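Alpha/beta hydrolase (PDB 6TJ2) probably hydrolyses methyl salicylate to salicylic acid, as an extracellular bacterial esterase of the alpha/beta-hydrolase fold resembling tobacco salicylic acid binding protein 2. Local coordinates at residues K161-L166 with I175-P180; G52-A57 with T208-K213; A80-D85 with P204-P209. One frame throughout, in Å; residues are numbered along the deposited sequence.

Contact 1: residues K161-L166 with I175-P180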
ATOM      1  N   LYS A 161       3.930  23.258 -11.306  1.00 20.32           N
ATOM      2  CA  LYS A 161       3.513  24.362 -12.211  1.00 21.08           C
ATOM      3  C   LYS A 161       2.202  24.993 -11.702  1.00 20.40           C
ATOM      4  O   LYS A 161       2.159  26.228 -11.688  1.00 20.87           O
ATOM      5  CB  LYS A 161       3.430  23.857 -13.653  1.00 23.64           C
ATOM      6  CG  LYS A 161       3.198  24.942 -14.706  1.00 29.52           C
ATOM      7  CD  LYS A 161       3.252  24.398 -16.133  1.00 36.87           C
ATOM      8  CE  LYS A 161       4.083  23.134 -16.291  1.00 45.56           C
ATOM      9  NZ  LYS A 161       4.325  22.777 -17.712  1.00 54.43           N
ATOM     10  N   SER A 162       1.243  24.206 -11.271  1.00 17.86           N
ATOM     11  CA  SER A 162      -0.074  24.643 -10.753  1.00 19.26           C
ATOM     12  C   SER A 162       0.159  25.554  -9.535  1.00 18.16           C
ATOM     13  O   SER A 162      -0.432  26.663  -9.459  1.00 18.61           O
ATOM     14  CB  SER A 162      -0.936  23.491 -10.440  1.00 24.03           C
ATOM     15  OG  SER A 162      -1.998  23.820  -9.553  1.00 36.31           O
ATOM     16  N   PHE A 163       1.045  25.193  -8.607  1.00 16.83           N
ATOM     17  CA  PHE A 163       1.344  26.028  -7.424  1.00 16.12           C
ATOM     18  C   PHE A 163       2.012  27.331  -7.866  1.00 16.90           C
ATOM     19  O   PHE A 163       1.680  28.371  -7.328  1.00 15.50           O
ATOM     20  CB  PHE A 163       2.262  25.328  -6.418  1.00 16.28           C
ATOM     21  CG  PHE A 163       1.612  24.228  -5.615  1.00 19.41           C
ATOM     22  CD1 PHE A 163       0.318  24.336  -5.144  1.00 21.34           C
ATOM     23  CD2 PHE A 163       2.364  23.102  -5.284  1.00 23.57           C
ATOM     24  CE1 PHE A 163      -0.254  23.304  -4.401  1.00 25.82           C
ATOM     25  CE2 PHE A 163       1.800  22.090  -4.512  1.00 26.12           C
ATOM     26  CZ  PHE A 163       0.484  22.179  -4.109  1.00 28.10           C
ATOM     27  N   GLU A 164       2.926  27.295  -8.846  1.00 16.35           N
ATOM     28  CA  GLU A 164       3.592  28.509  -9.353  1.00 16.58           C
ATOM     29  C   GLU A 164       2.519  29.424  -9.959  1.00 16.80           C
ATOM     30  O   GLU A 164       2.534  30.643  -9.680  1.00 18.54           O
ATOM     31  CB  GLU A 164       4.641  28.128 -10.394  1.00 18.14           C
ATOM     32  CG  GLU A 164       5.832  27.356  -9.873  1.00 21.29           C
ATOM     33  CD  GLU A 164       6.734  26.811 -10.986  1.00 26.52           C
ATOM     34  OE1 GLU A 164       6.336  26.809 -12.161  1.00 29.65           O
ATOM     35  OE2 GLU A 164       7.844  26.392 -10.677  1.00 32.76           O
ATOM     36  N   GLN A 165       1.573  28.855 -10.676  1.00 17.33           N
ATOM     37  CA  GLN A 165       0.491  29.632 -11.335  1.00 18.60           C
ATOM     38  C   GLN A 165      -0.412  30.256 -10.271  1.00 19.08           C
ATOM     39  O   GLN A 165      -0.788  31.434 -10.414  1.00 18.84           O
ATOM     40  CB  GLN A 165      -0.296  28.758 -12.270  1.00 21.97           C
ATOM     41  CG  GLN A 165       0.481  28.495 -13.555  1.00 25.93           C
ATOM     42  CD  GLN A 165      -0.160  27.438 -14.418  1.00 29.83           C
ATOM     43  OE1 GLN A 165      -1.037  26.681 -13.995  1.00 38.07           O
ATOM     44  NE2 GLN A 165       0.301  27.371 -15.659  1.00 37.91           N
ATOM     45  N   LEU A 166      -0.781  29.519  -9.239  1.00 16.62           N
ATOM     46  CA  LEU A 166      -1.605  30.056  -8.127  1.00 15.92           C
ATOM     47  C   LEU A 166      -0.844  31.164  -7.419  1.00 15.78           C
ATOM     48  O   LEU A 166      -1.489  32.190  -7.115  1.00 15.65           O
ATOM     49  CB  LEU A 166      -1.993  28.961  -7.134  1.00 15.29           C
ATOM     50  CG  LEU A 166      -3.014  27.963  -7.644  1.00 16.24           C
ATOM     51  CD1 LEU A 166      -3.102  26.743  -6.769  1.00 16.81           C
ATOM     52  CD2 LEU A 166      -4.403  28.568  -7.820  1.00 18.68           C
ATOM     53  N   ILE A 175      -0.743  31.376  -1.971  1.00 11.95           N
ATOM     54  CA  ILE A 175      -1.411  30.298  -2.717  1.00 11.85           C
ATOM     55  C   ILE A 175      -2.671  29.931  -1.975  1.00 11.78           C
ATOM     56  O   ILE A 175      -2.630  29.537  -0.800  1.00 11.75           O
ATOM     57  CB  ILE A 175      -0.495  29.067  -2.818  1.00 11.74           C
ATOM     58  CG1 ILE A 175       0.745  29.400  -3.651  1.00 13.69           C
ATOM     59  CG2 ILE A 175      -1.271  27.899  -3.404  1.00 12.55           C
ATOM     60  CD1 ILE A 175       1.854  28.336  -3.554  1.00 15.32           C
ATOM     61  N   THR A 176      -3.790  30.066  -2.673  1.00 11.47           N
ATOM     62  CA  THR A 176      -5.097  29.603  -2.187  1.00 12.50           C
ATOM     63  C   THR A 176      -5.429  28.309  -2.908  1.00 12.19           C
ATOM     64  O   THR A 176      -5.509  28.329  -4.150  1.00 13.22           O
ATOM     65  CB  THR A 176      -6.189  30.651  -2.376  1.00 14.11           C
ATOM     66  OG1 THR A 176      -5.805  31.849  -1.689  1.00 14.95           O
ATOM     67  CG2 THR A 176      -7.533  30.173  -1.880  1.00 15.21           C
ATOM     68  N   LEU A 177      -5.617  27.228  -2.190  1.00 12.71           N
ATOM     69  CA  LEU A 177      -5.996  25.971  -2.817  1.00 13.76           C
ATOM     70  C   LEU A 177      -7.392  26.097  -3.386  1.00 12.27           C
ATOM     71  O   LEU A 177      -8.280  26.493  -2.650  1.00 13.61           O
ATOM     72  CB  LEU A 177      -6.000  24.819  -1.814  1.00 13.99           C
ATOM     73  CG  LEU A 177      -4.675  24.477  -1.172  1.00 15.30           C
ATOM     74  CD1 LEU A 177      -4.889  23.441  -0.062  1.00 15.65           C
ATOM     75  CD2 LEU A 177      -3.722  24.022  -2.247  1.00 16.58           C
ATOM     76  N   PRO A 178      -7.679  25.746  -4.636  1.00 12.57           N
ATOM     77  CA  PRO A 178      -9.047  25.699  -5.131  1.00 11.78           C
ATOM     78  C   PRO A 178      -9.821  24.649  -4.347  1.00 12.59           C
ATOM     79  O   PRO A 178      -9.256  23.569  -4.044  1.00 14.15           O
ATOM     80  CB  PRO A 178      -8.960  25.350  -6.612  1.00 15.50           C
ATOM     81  CG  PRO A 178      -7.535  25.699  -6.959  1.00 18.16           C
ATOM     82  CD  PRO A 178      -6.716  25.525  -5.705  1.00 15.36           C
ATOM     83  N   PHE A 179     -11.109  24.835  -4.149  1.00 12.80           N
ATOM     84  CA  PHE A 179     -11.890  23.897  -3.324  1.00 11.32           C
ATOM     85  C   PHE A 179     -11.975  22.535  -4.004  1.00 12.25           C
ATOM     86  O   PHE A 179     -11.868  21.506  -3.297  1.00 12.00           O
ATOM     87  CB  PHE A 179     -13.291  24.442  -3.015  1.00 11.63           C
ATOM     88  CG  PHE A 179     -14.103  23.521  -2.147  1.00 12.49           C
ATOM     89  CD1 PHE A 179     -13.677  23.127  -0.889  1.00 11.94           C
ATOM     90  CD2 PHE A 179     -15.263  22.932  -2.610  1.00 13.04           C
ATOM     91  CE1 PHE A 179     -14.393  22.235  -0.111  1.00 12.68           C
ATOM     92  CE2 PHE A 179     -15.996  22.043  -1.817  1.00 14.26           C
ATOM     93  CZ  PHE A 179     -15.546  21.677  -0.579  1.00 12.37           C
ATOM     94  N   PRO A 180     -12.167  22.400  -5.324  1.00 11.69           N
ATOM     95  CA  PRO A 180     -12.302  21.038  -5.873  1.00 12.76           C
ATOM     96  C   PRO A 180     -11.036  20.216  -5.608  1.00 13.37           C
ATOM     97  O   PRO A 180     -11.104  19.025  -5.218  1.00 12.89           O
ATOM     98  CB  PRO A 180     -12.579  21.278  -7.360  1.00 13.93           C
ATOM     99  CG  PRO A 180     -13.283  22.643  -7.379  1.00 14.41           C
ATOM    100  CD  PRO A 180     -12.468  23.407  -6.355  1.00 14.42           C
TER
HETATM  101  O   HOH W   1      -3.524  31.692  -5.113  1.00 14.50           O
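Leu166 and Phe163, one turn apart on helix 157-170, pack against the end of the short strand 174-175 and the chain that follows it. The contact is mostly apolar. The CB of Leu166 packs on Ile175 CG2 at 3.9 Å. Leu166 CD1 reaches toward the CD corner of Pro178, 4.0 Å away. The CG of Leu166 stands beside its own backbone N (chi1 -71°), and both methyls extend to the second segment. Leu166 CD2 also rests 3.8 Å from the carbonyl O of Thr176. Phe163 is used at two places. Ile175 CD1 lies by its backbone, 3.8 Å from Phe163 O. Further out, the rim of the ring is met near its plane by a methyl of Leu177, with Phe163 CE1 and Leu177 CD2 4.1 Å apart. Phe155 meets the ring of Phe163 edge-to-face. Ile175 CG1 is anti to the carbonyl carbon (chi1 -65°), and the extended chain carries CD1 to the helix.

These segments belong to the lid, or cap, that alpha/beta hydrolases of this type insert between core strands, here between strands 134-139 and 226-231. A tight connection joins helix 157-170 to the two-stranded antiparallel sheet 174-175 with 205-206, and Pro178 occupies the N-cap position of the next lid helix, 179-185. The side chain of Leu177 lies near, without touching, the probable Ser-His-Asp triad of Ser117, His264 and Asp234.

The polar link is made by water. No direct hydrogen bond crosses between the segments. One water donates to Leu166 O at 2.9 Å and accepts from Thr176 N at the same length. It thus bridges a helix carbonyl and a loop amide. Tyr199 OH hydrogen-bonds to Leu177 O.

Contact 2: residues G52-A57 with T208-K213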
ATOM      1  N   GLY A  52       1.395  22.219   9.010  1.00 10.66           N
ATOM      2  CA  GLY A  52       1.882  22.514   7.676  1.00 10.29           C
ATOM      3  C   GLY A  52       1.149  23.662   7.030  1.00 10.23           C
ATOM      4  O   GLY A  52       0.613  24.557   7.719  1.00 10.42           O
ATOM      5  N   SER A  53       1.203  23.725   5.720  1.00 11.25           N
ATOM      6  CA  SER A  53       0.646  24.849   4.943  1.00 10.45           C
ATOM      7  C   SER A  53      -0.882  24.790   4.923  1.00 10.80           C
ATOM      8  O   SER A  53      -1.521  23.708   5.137  1.00 11.56           O
ATOM      9  CB  SER A  53       1.202  24.872   3.553  1.00 11.12           C
ATOM     10  OG  SER A  53       2.592  25.036   3.551  1.00 12.24           O
ATOM     11  N   TRP A  54      -1.510  25.928   4.684  1.00 10.85           N
ATOM     12  CA  TRP A  54      -2.980  26.022   4.582  1.00 10.83           C
ATOM     13  C   TRP A  54      -3.575  25.548   5.926  1.00 10.90           C
ATOM     14  O   TRP A  54      -4.590  24.851   5.915  1.00 11.50           O
ATOM     15  CB  TRP A  54      -3.529  25.259   3.391  1.00 11.47           C
ATOM     16  CG  TRP A  54      -2.907  25.655   2.105  1.00 11.45           C
ATOM     17  CD1 TRP A  54      -3.044  26.853   1.459  1.00 11.97           C
ATOM     18  CD2 TRP A  54      -1.909  24.948   1.365  1.00 11.12           C
ATOM     19  NE1 TRP A  54      -2.248  26.901   0.347  1.00 12.34           N
ATOM     20  CE2 TRP A  54      -1.532  25.732   0.260  1.00 12.03           C
ATOM     21  CE3 TRP A  54      -1.360  23.662   1.522  1.00 11.34           C
ATOM     22  CZ2 TRP A  54      -0.545  25.306  -0.635  1.00 12.99           C
ATOM     23  CZ3 TRP A  54      -0.414  23.250   0.621  1.00 11.76           C
ATOM     24  CH2 TRP A  54      -0.028  24.051  -0.426  1.00 13.24           C
ATOM     25  N   ALA A  55      -2.949  25.882   7.022  1.00 11.22           N
ATOM     26  CA  ALA A  55      -3.336  25.395   8.345  1.00 11.36           C
ATOM     27  C   ALA A  55      -2.799  26.373   9.376  1.00 11.97           C
ATOM     28  O   ALA A  55      -1.890  27.154   9.127  1.00 11.62           O
ATOM     29  CB  ALA A  55      -2.838  24.012   8.592  1.00 11.82           C
ATOM     30  N   THR A  56      -3.344  26.307  10.563  1.00 11.94           N
ATOM     31  CA  THR A  56      -2.883  27.033  11.752  1.00 12.19           C
ATOM     32  C   THR A  56      -2.636  26.017  12.872  1.00 11.74           C
ATOM     33  O   THR A  56      -2.859  24.794  12.714  1.00 12.11           O
ATOM     34  CB  THR A  56      -3.927  28.051  12.219  1.00 12.85           C
ATOM     35  OG1 THR A  56      -5.077  27.376  12.730  1.00 15.70           O
ATOM     36  CG2 THR A  56      -4.364  28.981  11.108  1.00 15.65           C
ATOM     37  N   ALA A  57      -2.198  26.499  14.020  1.00 11.84           N
ATOM     38  CA  ALA A  57      -2.023  25.625  15.209  1.00 12.27           C
ATOM     39  C   ALA A  57      -3.340  24.927  15.560  1.00 12.53           C
ATOM     40  O   ALA A  57      -3.291  23.842  16.180  1.00 12.97           O
ATOM     41  CB  ALA A  57      -1.542  26.492  16.364  1.00 12.93           C
ATOM     42  N   THR A 208       6.707  32.007  -0.240  1.00 12.17           N
ATOM     43  CA  THR A 208       8.181  31.940  -0.311  1.00 12.02           C
ATOM     44  C   THR A 208       8.740  30.673   0.327  1.00 12.11           C
ATOM     45  O   THR A 208       9.580  30.010  -0.278  1.00 12.44           O
ATOM     46  CB  THR A 208       8.835  33.209   0.206  1.00 12.58           C
ATOM     47  OG1 THR A 208       8.380  34.289  -0.617  1.00 13.81           O
ATOM     48  CG2 THR A 208      10.331  33.075   0.314  1.00 14.23           C
ATOM     49  N   PRO A 209       8.315  30.265   1.534  1.00 11.40           N
ATOM     50  CA  PRO A 209       8.944  29.130   2.180  1.00 11.51           C
ATOM     51  C   PRO A 209       8.746  27.818   1.420  1.00 11.77           C
ATOM     52  O   PRO A 209       9.525  26.888   1.697  1.00 13.00           O
ATOM     53  CB  PRO A 209       8.286  29.086   3.569  1.00 11.32           C
ATOM     54  CG  PRO A 209       7.842  30.504   3.799  1.00 11.40           C
ATOM     55  CD  PRO A 209       7.377  30.966   2.421  1.00 12.12           C
ATOM     56  N   LEU A 210       7.741  27.726   0.603  1.00 10.91           N
ATOM     57  CA  LEU A 210       7.491  26.473  -0.162  1.00 11.72           C
ATOM     58  C   LEU A 210       8.514  26.326  -1.282  1.00 13.44           C
ATOM     59  O   LEU A 210       8.773  25.207  -1.714  1.00 13.10           O
ATOM     60  CB  LEU A 210       6.075  26.494  -0.714  1.00 13.03           C
ATOM     61  CG  LEU A 210       4.959  26.125   0.263  1.00 16.63           C
ATOM     62  CD1 LEU A 210       4.939  27.021   1.493  1.00 19.23           C
ATOM     63  CD2 LEU A 210       3.615  26.220  -0.468  1.00 18.74           C
ATOM     64  N   PHE A 211       9.081  27.417  -1.774  1.00 13.49           N
ATOM     65  CA  PHE A 211       9.960  27.399  -2.963  1.00 13.28           C
ATOM     66  C   PHE A 211      11.418  27.624  -2.593  1.00 14.32           C
ATOM     67  O   PHE A 211      12.299  27.440  -3.477  1.00 15.18           O
ATOM     68  CB  PHE A 211       9.503  28.443  -3.972  1.00 13.31           C
ATOM     69  CG  PHE A 211       8.175  28.130  -4.581  1.00 14.72           C
ATOM     70  CD1 PHE A 211       8.118  27.320  -5.708  1.00 14.88           C
ATOM     71  CD2 PHE A 211       6.998  28.590  -4.041  1.00 15.79           C
ATOM     72  CE1 PHE A 211       6.900  26.980  -6.268  1.00 16.17           C
ATOM     73  CE2 PHE A 211       5.784  28.265  -4.626  1.00 16.83           C
ATOM     74  CZ  PHE A 211       5.728  27.440  -5.712  1.00 17.24           C
ATOM     75  N   GLU A 212      11.757  27.949  -1.355  1.00 14.04           N
ATOM     76  CA  GLU A 212      13.171  28.165  -0.950  1.00 14.79           C
ATOM     77  C   GLU A 212      13.911  26.839  -0.889  1.00 14.53           C
ATOM     78  O   GLU A 212      13.427  25.819  -0.325  1.00 14.99           O
ATOM     79  CB  GLU A 212      13.238  28.878   0.397  1.00 14.98           C
ATOM     80  CG  GLU A 212      12.814  30.309   0.378  1.00 15.13           C
ATOM     81  CD  GLU A 212      12.898  30.921   1.749  1.00 16.48           C
ATOM     82  OE1 GLU A 212      11.956  30.762   2.531  1.00 15.01           O
ATOM     83  OE2 GLU A 212      13.931  31.589   2.022  1.00 19.88           O
ATOM     84  N   LYS A 213      15.117  26.823  -1.443  1.00 16.09           N
ATOM     85  CA  LYS A 213      16.056  25.692  -1.306  1.00 16.66           C
ATOM     86  C   LYS A 213      16.569  25.619   0.106  1.00 16.20           C
ATOM     87  O   LYS A 213      16.946  26.675   0.651  1.00 18.29           O
ATOM     88  CB  LYS A 213      17.249  25.879  -2.243  1.00 17.56           C
ATOM     89  CG  LYS A 213      16.857  25.997  -3.685  1.00 20.57           C
ATOM     90  CD  LYS A 213      15.877  25.011  -4.231  1.00 21.12           C
ATOM     91  CE  LYS A 213      16.098  24.914  -5.730  1.00 22.16           C
ATOM     92  NZ  LYS A 213      14.948  24.289  -6.471  1.00 24.33           N
TER
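Leu210 faces Ser53 and Trp54 of the loop that follows strand 46-50. The contact is small and buried, and no hydrogen bond crosses it. The second segment begins with Thr208, whose hydroxyl hydrogen-bonds to Asn173 OD1. Its carbonyl O accepts Phe211 N at 3.0 Å and, weakly, Glu212 N, so 208-211 forms a short, weakly bonded helical turn. Pro209 faces elsewhere, onto His92 and Ile95 of helix 92-105.

Leu210 carries the contact with its two methyls. Its CG lies anti to the carbonyl carbon (chi1 -80°), and the forked end is directed at the loop. One branch serves each loop residue. Leu210 CD1 sits 3.7 Å from Ser53 OG, an apolar approach to a hydroxyl whose weak hydrogen bond is to Glu205 OE2. The loop after the first core strand is where many alpha/beta hydrolases place oxyanion-hole groups, and Ser53 lies close to the probable nucleophile elbow around Ser117. Leu210 CD2 comes obliquely to the benzo end of the indole, 4.2 Å from Trp54 CH2. The indole is also covered on one face by its neighbour: Ser53 CB lies 3.5 Å above the plane, offset toward the rim. Its polar end points to another partner, as Trp54 NE1 donates to Ile175 O. That bond helps to hold the indole in this rotation.

Phe211 turns to helix 157-170 and packs on Leu160 and Phe163, with Arg167 in a cation-pi contact. Glu212 OE1 accepts His92 N, and Lys213 NZ forms a salt bridge with Asp153. The turn 208-211 lies with helix 92-105 on its Pro209 side, helix 157-170 on its Phe211 side, and strand 174-175 touching Leu210 and Phe211.

Contact 3: residues A80-D85 with P204-P209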
ATOM      1  N   ALA A  80       5.689  31.934  12.286  1.00 11.36           N
ATOM      2  CA  ALA A  80       5.705  33.229  11.582  1.00 11.82           C
ATOM      3  C   ALA A  80       4.859  33.162  10.311  1.00 11.50           C
ATOM      4  O   ALA A  80       4.860  32.157   9.582  1.00 11.32           O
ATOM      5  CB  ALA A  80       7.101  33.657  11.280  1.00 12.92           C
ATOM      6  N   GLY A  81       4.096  34.230  10.078  1.00 12.42           N
ATOM      7  CA  GLY A  81       3.281  34.388   8.876  1.00 13.19           C
ATOM      8  C   GLY A  81       2.071  33.480   8.824  1.00 13.50           C
ATOM      9  O   GLY A  81       1.391  33.413   7.791  1.00 14.31           O
ATOM     10  N   HIS A  82       1.778  32.801   9.930  1.00 12.10           N
ATOM     11  CA  HIS A  82       0.637  31.885  10.039  1.00 12.32           C
ATOM     12  C   HIS A  82      -0.175  32.248  11.274  1.00 13.00           C
ATOM     13  O   HIS A  82       0.278  33.007  12.144  1.00 13.18           O
ATOM     14  CB  HIS A  82       1.102  30.427  10.071  1.00 12.07           C
ATOM     15  CG  HIS A  82       1.761  30.010   8.804  1.00 12.93           C
ATOM     16  ND1 HIS A  82       2.985  30.506   8.383  1.00 11.55           N
ATOM     17  CD2 HIS A  82       1.369  29.116   7.892  1.00 12.62           C
ATOM     18  CE1 HIS A  82       3.284  29.917   7.205  1.00 11.86           C
ATOM     19  NE2 HIS A  82       2.317  29.063   6.886  1.00 12.36           N
ATOM     20  N   GLY A  83      -1.399  31.780  11.305  1.00 15.34           N
ATOM     21  CA  GLY A  83      -2.344  32.204  12.352  1.00 14.71           C
ATOM     22  C   GLY A  83      -2.591  33.679  12.252  1.00 17.73           C
ATOM     23  O   GLY A  83      -2.844  34.201  11.148  1.00 18.61           O
ATOM     24  N   ALA A  84      -2.579  34.360  13.366  1.00 16.19           N
ATOM     25  CA  ALA A  84      -2.851  35.796  13.381  1.00 17.57           C
ATOM     26  C   ALA A  84      -1.641  36.589  12.893  1.00 18.25           C
ATOM     27  O   ALA A  84      -1.787  37.792  12.692  1.00 20.54           O
ATOM     28  CB  ALA A  84      -3.314  36.193  14.765  1.00 18.52           C
ATOM     29  N   ASP A  85      -0.454  36.024  12.722  1.00 18.42           N
ATOM     30  CA  ASP A  85       0.757  36.794  12.294  1.00 16.96           C
ATOM     31  C   ASP A  85       0.718  37.023  10.775  1.00 17.69           C
ATOM     32  O   ASP A  85       0.911  36.075  10.021  1.00 19.51           O
ATOM     33  CB  ASP A  85       2.076  36.120  12.657  1.00 18.53           C
ATOM     34  CG  ASP A  85       3.298  36.963  12.350  1.00 22.78           C
ATOM     35  OD1 ASP A  85       3.328  38.134  12.840  1.00 28.32           O
ATOM     36  OD2 ASP A  85       4.192  36.536  11.628  1.00 19.46           O
ATOM     37  N   PRO A 204      -5.058  30.974   2.951  1.00 12.96           N
ATOM     38  CA  PRO A 204      -4.018  31.084   1.927  1.00 12.18           C
ATOM     39  C   PRO A 204      -2.643  30.968   2.550  1.00 12.01           C
ATOM     40  O   PRO A 204      -2.423  31.416   3.689  1.00 13.87           O
ATOM     41  CB  PRO A 204      -4.225  32.506   1.344  1.00 12.73           C
ATOM     42  CG  PRO A 204      -5.697  32.779   1.607  1.00 15.34           C
ATOM     43  CD  PRO A 204      -5.954  32.170   2.974  1.00 13.96           C
ATOM     44  N   GLU A 205      -1.715  30.425   1.798  1.00 11.48           N
ATOM     45  CA  GLU A 205      -0.363  30.150   2.281  1.00 10.89           C
ATOM     46  C   GLU A 205       0.608  31.181   1.725  1.00 10.91           C
ATOM     47  O   GLU A 205       0.764  31.300   0.503  1.00 11.65           O
ATOM     48  CB  GLU A 205       0.078  28.751   1.847  1.00 11.35           C
ATOM     49  CG  GLU A 205       1.427  28.345   2.449  1.00 11.89           C
ATOM     50  CD  GLU A 205       1.378  28.064   3.946  1.00 11.19           C
ATOM     51  OE1 GLU A 205       0.319  28.159   4.584  1.00 12.11           O
ATOM     52  OE2 GLU A 205       2.473  27.783   4.528  1.00 12.56           O
ATOM     53  N   PRO A 206       1.410  31.829   2.581  1.00 11.86           N
ATOM     54  CA  PRO A 206       2.526  32.651   2.084  1.00 12.24           C
ATOM     55  C   PRO A 206       3.515  31.773   1.322  1.00 12.36           C
ATOM     56  O   PRO A 206       3.920  30.711   1.820  1.00 11.78           O
ATOM     57  CB  PRO A 206       3.178  33.202   3.340  1.00 13.29           C
ATOM     58  CG  PRO A 206       2.162  33.069   4.433  1.00 14.70           C
ATOM     59  CD  PRO A 206       1.309  31.872   4.041  1.00 12.60           C
ATOM     60  N   ALA A 207       3.887  32.150   0.097  1.00 11.67           N
ATOM     61  CA  ALA A 207       4.453  31.173  -0.835  1.00 13.37           C
ATOM     62  C   ALA A 207       5.967  31.015  -0.692  1.00 12.94           C
ATOM     63  O   ALA A 207       6.480  29.964  -1.078  1.00 14.02           O
ATOM     64  CB  ALA A 207       4.128  31.542  -2.259  1.00 13.98           C
ATOM     65  N   THR A 208       6.707  32.007  -0.240  1.00 12.17           N
ATOM     66  CA  THR A 208       8.181  31.940  -0.311  1.00 12.02           C
ATOM     67  C   THR A 208       8.740  30.673   0.327  1.00 12.11           C
ATOM     68  O   THR A 208       9.580  30.010  -0.278  1.00 12.44           O
ATOM     69  CB  THR A 208       8.835  33.209   0.206  1.00 12.58           C
ATOM     70  OG1 THR A 208       8.380  34.289  -0.617  1.00 13.81           O
ATOM     71  CG2 THR A 208      10.331  33.075   0.314  1.00 14.23           C
ATOM     72  N   PRO A 209       8.315  30.265   1.534  1.00 11.40           N
ATOM     73  CA  PRO A 209       8.944  29.130   2.180  1.00 11.51           C
ATOM     74  C   PRO A 209       8.746  27.818   1.420  1.00 11.77           C
ATOM     75  O   PRO A 209       9.525  26.888   1.697  1.00 13.00           O
ATOM     76  CB  PRO A 209       8.286  29.086   3.569  1.00 11.32           C
ATOM     77  CG  PRO A 209       7.842  30.504   3.799  1.00 11.40           C
ATOM     78  CD  PRO A 209       7.377  30.966   2.421  1.00 12.12           C
TER
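His82 reaches across to Glu205, and the two side chains form a buried His-carboxylate hydrogen bond. It joins a loop of the alpha/beta-hydrolase core, between strand 73-75 and helix 92-105, to the short strand 205-206 of the lid. The planes of the imidazole and the carboxylate are turned 58° apart. The acceptor lies almost in the imidazole plane, while the donor stands above the plane of the carboxylate. His82 NE2 donates to Glu205 OE2 at 2.7 Å, with an N-H...O angle of 166°. Glu205 starts with CG anti to its own N (chi1 -174°) and then bends at chi2, which brings its carboxylate round to the ring.

The other ring nitrogen is held from its own loop. His82 ND1 donates to Ala80 O at 2.8 Å, and this oxygen also lies close to the ring plane. The imidazole is therefore gripped at both nitrogens and can hardly rotate. Both N-H groups donate, which is consistent with a protonated ring beside a negative carboxylate. A phenylalanine in place of His82 would probably leave Glu205 without this donor and set the aromatic ring free of its tie to Ala80 O.

Glu205 has a further partner. Its OE1 accepts Trp54 N. The carboxylate thus also ties the 52-57 loop.

Pro206 packs beside this pair. Its CD approaches the imidazole obliquely, 4.1 Å from His82 NE2. A type II' turn runs from His82 to Asp85, with Asp85 N donating to His82 O at 3.2 Å. Just before it, Gly81 N is bound by the same aspartate: Asp85 OD2 accepts it with its anti lone pair, at 2.8 Å. Pro206 CG lies 3.5 Å from Gly81 O.

From the N terminus, the chain leaves core strand 46-50 and enters loop 52-57, the first half of contact 2. Segment 80-85, after strand 73-75, opens contact 3. The chain then builds much of the core before the lid, where 161-166 and 175-180 close contact 1, a short loop of eight residues. Contact 1 is nested inside the long loops of contacts 2 and 3. Contact 3 opens later than contact 2, and the two end on the same stretch, in overlapping segments 204-209 and 208-213 that share Thr208 and Pro209. Ile175 joins the three: its carbonyl O accepts both Trp54 NE1 and Glu205 N. Lid and core loops are thus tied together.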